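Local coordinates for fructose-1,6-bisphosphatase/inositol-1-monophosphatase (Thermotoga maritima, PDB 2P3N), which dephosphorylates myo-inositol phosphates and fructose 1,6-bisphosphate, a magnesium-dependent phosphatase of broad specificity that works as a homotetramer, at residues L143-S149 against R167-I173; I135-N140 against V184-D190. All coordinates share one frame; numbering follows the deposited sequence.

Contact 1: L143-S149 against R167-I173; sequences LEECVGS and RTRRIRI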
loop_
_atom_site.group_PDB
_atom_site.type_symbol
_atom_site.label_atom_id
_atom_site.label_comp_id
_atom_site.label_asym_id
_atom_site.label_seq_id
_atom_site.Cartn_x
_atom_site.Cartn_y
_atom_site.Cartn_z
ATOM N N LEU A 143 12.005 -15.295 -27.707
ATOM C CA LEU A 143 10.575 -15.120 -27.626
ATOM C C LEU A 143 9.954 -16.189 -26.738
ATOM O O LEU A 143 8.888 -15.981 -26.172
ATOM C CB LEU A 143 9.964 -15.193 -29.021
ATOM C CG LEU A 143 8.789 -14.254 -29.270
ATOM C CD1 LEU A 143 9.299 -12.821 -29.344
ATOM C CD2 LEU A 143 8.099 -14.636 -30.560
ATOM N N GLU A 144 10.620 -17.333 -26.608
ATOM C CA GLU A 144 10.086 -18.420 -25.790
ATOM C C GLU A 144 10.134 -18.104 -24.304
ATOM O O GLU A 144 9.329 -18.615 -23.525
ATOM C CB GLU A 144 10.837 -19.729 -26.072
ATOM C CG GLU A 144 12.304 -19.781 -25.612
ATOM C CD GLU A 144 12.481 -20.222 -24.155
ATOM O OE1 GLU A 144 13.629 -20.553 -23.773
ATOM O OE2 GLU A 144 11.485 -20.235 -23.394
ATOM N N GLU A 145 11.087 -17.268 -23.910
ATOM C CA GLU A 145 11.218 -16.878 -22.512
ATOM C C GLU A 145 10.680 -15.455 -22.361
ATOM O O GLU A 145 11.132 -14.697 -21.497
ATOM C CB GLU A 145 12.691 -16.926 -22.075
ATOM C CG GLU A 145 13.608 -15.945 -22.808
ATOM C CD GLU A 145 14.967 -15.772 -22.133
ATOM O OE1 GLU A 145 15.008 -15.341 -20.957
ATOM O OE2 GLU A 145 15.997 -16.062 -22.778
ATOM N N CYS A 146 9.709 -15.106 -23.207
ATOM C CA CYS A 146 9.117 -13.769 -23.206
ATOM C C CYS A 146 7.637 -13.687 -22.872
ATOM O O CYS A 146 6.882 -14.629 -23.084
ATOM C CB CYS A 146 9.321 -13.097 -24.566
ATOM S SG CYS A 146 10.896 -12.273 -24.791
ATOM N N VAL A 147 7.238 -12.532 -22.351
ATOM C CA VAL A 147 5.852 -12.264 -22.018
ATOM C C VAL A 147 5.526 -10.946 -22.700
ATOM O O VAL A 147 6.067 -9.894 -22.342
ATOM C CB VAL A 147 5.634 -12.141 -20.502
ATOM C CG1 VAL A 147 4.187 -11.800 -20.214
ATOM C CG2 VAL A 147 5.986 -13.452 -19.834
ATOM N N GLY A 148 4.663 -11.024 -23.711
ATOM C CA GLY A 148 4.276 -9.843 -24.459
ATOM C C GLY A 148 2.891 -9.367 -24.093
ATOM O O GLY A 148 2.146 -10.074 -23.404
ATOM N N SER A 149 2.536 -8.176 -24.570
ATOM C CA SER A 149 1.235 -7.595 -24.263
ATOM C C SER A 149 0.551 -6.937 -25.471
ATOM O O SER A 149 1.215 -6.542 -26.428
ATOM C CB SER A 149 1.412 -6.568 -23.136
ATOM O OG SER A 149 0.162 -6.145 -22.622
ATOM N N ARG A 167 5.209 -19.082 -30.231
ATOM C CA ARG A 167 6.599 -18.739 -29.931
ATOM C C ARG A 167 6.792 -17.895 -28.669
ATOM O O ARG A 167 7.872 -17.341 -28.451
ATOM C CB ARG A 167 7.219 -17.975 -31.103
ATOM C CG ARG A 167 7.511 -18.792 -32.346
ATOM C CD ARG A 167 8.392 -17.983 -33.289
ATOM N NE ARG A 167 7.656 -17.344 -34.377
ATOM C CZ ARG A 167 6.524 -16.655 -34.242
ATOM N NH1 ARG A 167 5.958 -16.501 -33.051
ATOM N NH2 ARG A 167 5.955 -16.109 -35.313
ATOM N N THR A 168 5.768 -17.807 -27.826
ATOM C CA THR A 168 5.873 -16.966 -26.639
ATOM C C THR A 168 5.449 -17.612 -25.310
ATOM O O THR A 168 4.506 -18.410 -25.253
ATOM C CB THR A 168 5.075 -15.649 -26.875
ATOM O OG1 THR A 168 5.776 -14.550 -26.283
ATOM C CG2 THR A 168 3.666 -15.746 -26.289
ATOM N N ARG A 169 6.166 -17.251 -24.247
ATOM C CA ARG A 169 5.907 -17.759 -22.905
ATOM C C ARG A 169 4.454 -17.501 -22.514
ATOM O O ARG A 169 3.767 -18.403 -22.018
ATOM C CB ARG A 169 6.850 -17.074 -21.908
ATOM C CG ARG A 169 6.627 -17.428 -20.448
ATOM C CD ARG A 169 7.391 -18.671 -20.040
ATOM N NE ARG A 169 8.840 -18.462 -19.959
ATOM C CZ ARG A 169 9.441 -17.616 -19.123
ATOM N NH1 ARG A 169 8.722 -16.882 -18.285
ATOM N NH2 ARG A 169 10.766 -17.519 -19.109
ATOM N N ARG A 170 3.990 -16.272 -22.748
ATOM C CA ARG A 170 2.615 -15.886 -22.419
ATOM C C ARG A 170 2.265 -14.478 -22.903
ATOM O O ARG A 170 3.134 -13.610 -22.987
ATOM C CB ARG A 170 2.403 -15.970 -20.905
ATOM C CG ARG A 170 0.947 -15.922 -20.485
ATOM C CD ARG A 170 0.670 -16.980 -19.429
ATOM N NE ARG A 170 1.330 -18.235 -19.766
ATOM C CZ ARG A 170 1.104 -19.380 -19.142
ATOM N NH1 ARG A 170 0.229 -19.431 -18.144
ATOM N NH2 ARG A 170 1.755 -20.470 -19.515
ATOM N N ILE A 171 0.992 -14.251 -23.218
ATOM C CA ILE A 171 0.557 -12.935 -23.687
ATOM C C ILE A 171 -0.385 -12.291 -22.676
ATOM O O ILE A 171 -1.259 -12.959 -22.115
ATOM C CB ILE A 171 -0.173 -13.022 -25.049
ATOM C CG1 ILE A 171 0.774 -13.545 -26.136
ATOM C CG2 ILE A 171 -0.703 -11.642 -25.432
ATOM C CD1 ILE A 171 1.869 -12.562 -26.544
ATOM N N ARG A 172 -0.210 -10.990 -22.452
ATOM C CA ARG A 172 -1.042 -10.267 -21.493
ATOM C C ARG A 172 -1.903 -9.155 -22.082
ATOM O O ARG A 172 -1.506 -8.453 -23.016
ATOM C CB ARG A 172 -0.172 -9.677 -20.376
ATOM C CG ARG A 172 0.460 -10.712 -19.446
ATOM C CD ARG A 172 -0.605 -11.648 -18.855
ATOM N NE ARG A 172 -0.028 -12.743 -18.073
ATOM C CZ ARG A 172 -0.445 -14.006 -18.134
ATOM N NH1 ARG A 172 0.137 -14.931 -17.382
ATOM N NH2 ARG A 172 -1.436 -14.347 -18.953
ATOM N N ILE A 173 -3.095 -9.020 -21.511
ATOM C CA ILE A 173 -4.068 -7.998 -21.889
ATOM C C ILE A 173 -4.587 -7.477 -20.548
ATOM O O ILE A 173 -5.574 -7.994 -20.011
ATOM C CB ILE A 173 -5.233 -8.604 -22.673
ATOM C CG1 ILE A 173 -4.720 -9.181 -23.989
ATOM C CG2 ILE A 173 -6.293 -7.549 -22.916
ATOM C CD1 ILE A 173 -5.793 -9.821 -24.828
#
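G148 O receives the backbone N-H of R172 at 2.7 Å (G148 O to R172 N), with 156° at the hydrogen, and the same oxygen has I171 CA 3.3 Å away in a CA-H...O contact. On its amino side the same residue donates, G148 N to R170 O at 3.1 Å. Bonds running to both neighbours of I171 are the register of a parallel pair, here the two strands of a beta-alpha-beta crossover: 147-150, helix 156-167, then 170-172, the outermost strand of this sheet within the chain. S149 adds a side-chain bond. With its hydroxyl turned anti to the backbone N, OG reaches R172 O at 2.9 Å, coming from 57° above the carbonyl plane. On the sheet face that carries V147, S149 and R172, V147 CG1 lies 4.0 Å from R172 CG. R172, which probably binds substrate as in related enzymes, makes a weak hydrogen bond through NE to N86 of the second subunit; I171 faces I161 and M164 of the crossover helix instead. Ahead of the strands, L143 CD2 packs on R167 CB at 3.5 Å. R169 starts anti to its own N (chi1 176°), then bends twice, which lays one guanidinium face over the E145 carbonyl and brings NH2 to 3.5 Å from E145 CA. E144 OE2 is 4.7 Å from R169 NE, near but not paired. Replacing R169 by an alanine would remove the guanidinium that lies on E145, and is likely to leave that backbone uncovered and the E144 and E145 carboxylates without a nearby positive charge. The strand core is thus joined by directional bonds, whereas the turn before it is held mainly by side-chain cover, to which charge attraction may add.

Contact 2: I135-N140 against V184-D190; sequences IRVSEN and VGAGRVD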
loop_
_atom_site.group_PDB
_atom_site.type_symbol
_atom_site.label_atom_id
_atom_site.label_comp_id
_atom_site.label_asym_id
_atom_site.label_seq_id
_atom_site.Cartn_x
_atom_site.Cartn_y
_atom_site.Cartn_z
ATOM N N ILE A 135 14.844 1.728 -13.464
ATOM C CA ILE A 135 14.263 0.579 -14.149
ATOM C C ILE A 135 14.898 0.508 -15.544
ATOM O O ILE A 135 15.308 1.533 -16.108
ATOM C CB ILE A 135 12.707 0.652 -14.288
ATOM C CG1 ILE A 135 12.276 1.985 -14.892
ATOM C CG2 ILE A 135 12.051 0.406 -12.940
ATOM C CD1 ILE A 135 10.780 2.052 -15.203
ATOM N N ARG A 136 15.005 -0.707 -16.073
ATOM C CA ARG A 136 15.587 -0.960 -17.393
ATOM C C ARG A 136 14.834 -2.141 -17.980
ATOM O O ARG A 136 14.554 -3.120 -17.277
ATOM C CB ARG A 136 17.071 -1.316 -17.267
ATOM C CG ARG A 136 17.904 -0.222 -16.637
ATOM C CD ARG A 136 19.244 -0.742 -16.148
ATOM N NE ARG A 136 19.695 0.025 -14.987
ATOM C CZ ARG A 136 19.099 -0.004 -13.794
ATOM N NH1 ARG A 136 18.024 -0.767 -13.589
ATOM N NH2 ARG A 136 19.573 0.744 -12.803
ATOM N N VAL A 137 14.504 -2.065 -19.261
ATOM C CA VAL A 137 13.751 -3.158 -19.851
ATOM C C VAL A 137 14.486 -4.508 -19.709
ATOM O O VAL A 137 15.703 -4.547 -19.496
ATOM C CB VAL A 137 13.384 -2.853 -21.322
ATOM C CG1 VAL A 137 14.636 -2.768 -22.173
ATOM C CG2 VAL A 137 12.394 -3.904 -21.823
ATOM N N SER A 138 13.728 -5.604 -19.799
ATOM C CA SER A 138 14.267 -6.947 -19.638
ATOM C C SER A 138 15.393 -7.283 -20.590
ATOM O O SER A 138 15.582 -6.633 -21.618
ATOM C CB SER A 138 13.167 -8.000 -19.800
ATOM O OG SER A 138 12.855 -8.216 -21.164
ATOM N N GLU A 139 16.133 -8.321 -20.222
ATOM C CA GLU A 139 17.261 -8.803 -21.002
ATOM C C GLU A 139 16.805 -9.902 -21.963
ATOM O O GLU A 139 17.503 -10.233 -22.923
ATOM C CB GLU A 139 18.349 -9.348 -20.067
ATOM C CG GLU A 139 19.156 -8.285 -19.324
ATOM C CD GLU A 139 20.232 -8.893 -18.424
ATOM O OE1 GLU A 139 21.099 -8.135 -17.930
ATOM O OE2 GLU A 139 20.209 -10.129 -18.208
ATOM N N ASN A 140 15.630 -10.461 -21.700
ATOM C CA ASN A 140 15.080 -11.520 -22.533
ATOM C C ASN A 140 15.329 -11.285 -24.025
ATOM O O ASN A 140 15.057 -10.209 -24.556
ATOM C CB ASN A 140 13.584 -11.651 -22.250
ATOM C CG ASN A 140 13.297 -11.987 -20.795
ATOM O OD1 ASN A 140 12.142 -12.015 -20.364
ATOM N ND2 ASN A 140 14.355 -12.248 -20.029
ATOM N N VAL A 184 7.114 -2.353 -19.892
ATOM C CA VAL A 184 8.235 -2.890 -20.656
ATOM C C VAL A 184 9.481 -2.137 -20.217
ATOM O O VAL A 184 10.567 -2.709 -20.109
ATOM C CB VAL A 184 8.055 -2.730 -22.208
ATOM C CG1 VAL A 184 6.615 -3.015 -22.618
ATOM C CG2 VAL A 184 8.498 -1.355 -22.658
ATOM N N GLY A 185 9.315 -0.846 -19.956
ATOM C CA GLY A 185 10.436 -0.039 -19.521
ATOM C C GLY A 185 10.949 -0.506 -18.173
ATOM O O GLY A 185 12.123 -0.335 -17.870
ATOM N N ALA A 186 10.068 -1.099 -17.365
ATOM C CA ALA A 186 10.427 -1.586 -16.030
ATOM C C ALA A 186 10.835 -3.051 -16.044
ATOM O O ALA A 186 11.073 -3.633 -14.995
ATOM C CB ALA A 186 9.260 -1.392 -15.066
ATOM N N GLY A 187 10.901 -3.643 -17.233
ATOM C CA GLY A 187 11.290 -5.040 -17.359
ATOM C C GLY A 187 10.208 -6.067 -17.042
ATOM O O GLY A 187 10.428 -7.274 -17.157
ATOM N N ARG A 188 9.030 -5.600 -16.650
ATOM C CA ARG A 188 7.951 -6.508 -16.316
ATOM C C ARG A 188 7.450 -7.298 -17.517
ATOM O O ARG A 188 7.124 -8.478 -17.386
ATOM C CB ARG A 188 6.814 -5.730 -15.661
ATOM C CG ARG A 188 7.264 -5.004 -14.405
ATOM C CD ARG A 188 6.095 -4.560 -13.574
ATOM N NE ARG A 188 6.544 -4.062 -12.286
ATOM C CZ ARG A 188 5.724 -3.684 -11.316
ATOM N NH1 ARG A 188 4.411 -3.748 -11.500
ATOM N NH2 ARG A 188 6.221 -3.254 -10.163
ATOM N N VAL A 189 7.357 -6.651 -18.678
ATOM C CA VAL A 189 6.940 -7.342 -19.898
ATOM C C VAL A 189 8.043 -7.181 -20.903
ATOM O O VAL A 189 8.924 -6.335 -20.729
ATOM C CB VAL A 189 5.647 -6.795 -20.537
ATOM C CG1 VAL A 189 4.442 -7.363 -19.815
ATOM C CG2 VAL A 189 5.654 -5.274 -20.538
ATOM N N ASP A 190 7.988 -7.977 -21.965
ATOM C CA ASP A 190 9.030 -7.943 -22.978
ATOM C C ASP A 190 8.716 -7.062 -24.172
ATOM O O ASP A 190 9.617 -6.496 -24.786
ATOM C CB ASP A 190 9.353 -9.377 -23.394
ATOM C CG ASP A 190 9.895 -10.201 -22.226
ATOM O OD1 ASP A 190 10.973 -9.846 -21.696
ATOM O OD2 ASP A 190 9.243 -11.190 -21.824
#
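I135 lies over A186, just past the end of helix 177-185, with CB 3.6 Å from A186 CA and CD1 3.8 Å from A186 CB. Its CG1 sits between the backbone N and the carbonyl carbon (chi1 51°), which spreads both branches over the alanine: CG2 is 3.9 Å from A186 CB. F130 of strand 127-130 touches both residues, so I135 joins the end of helix 177-185 to that strand. The helix ends in a Schellman motif at G187, whose phi of 79° and two bonds back into the last turn mark the chain's reversal. The absence of a side chain matters there for a second reason: a CB built on G187 would fall 3.1 Å from R136 O, a tight fit, and as it stands G187 CA comes to 3.5 Å from S138 N. The 135-140 segment therefore runs close across the helix terminus, backbone against backbone, with no hydrogen bond between the main chains at this crossing. The polar link lies further along. S138 OG donates to D190 OD1 at a short 2.5 Å, approaching almost end-on to the C-O bond; chi1 of 78° swings the hydroxyl into line with the carboxylate. N235 ND2 is hydrogen-bonded to the same hydroxyl, so OG is held by two groups and its rotation is probably fixed. Beside it N140 adds its methylene, CB standing 3.2 Å from D190 OD1. H89 of the second subunit packs against both N140 and D190.

Contact 1 is the more buried of the two and pairs two strands of the five-stranded sheet; contact 2, only partly buried, holds a loop against the end of helix 177-185 that follows strand 170-172 in the chain. Their chemistry differs accordingly: main-chain bonds with one serine hydroxyl added in the first; in the second no main-chain bond, but one serine-to-aspartate bond and apolar cover. They meet at D190, whose OD2 lies 2.5 Å from V147 N in a probable hydrogen bond, so one carboxylate probably serves both the start of strand 147-150 and the 135-140 loop. V189 CB also packs on V147 O. Both contacts touch the second subunit, whose H89 also packs on V147.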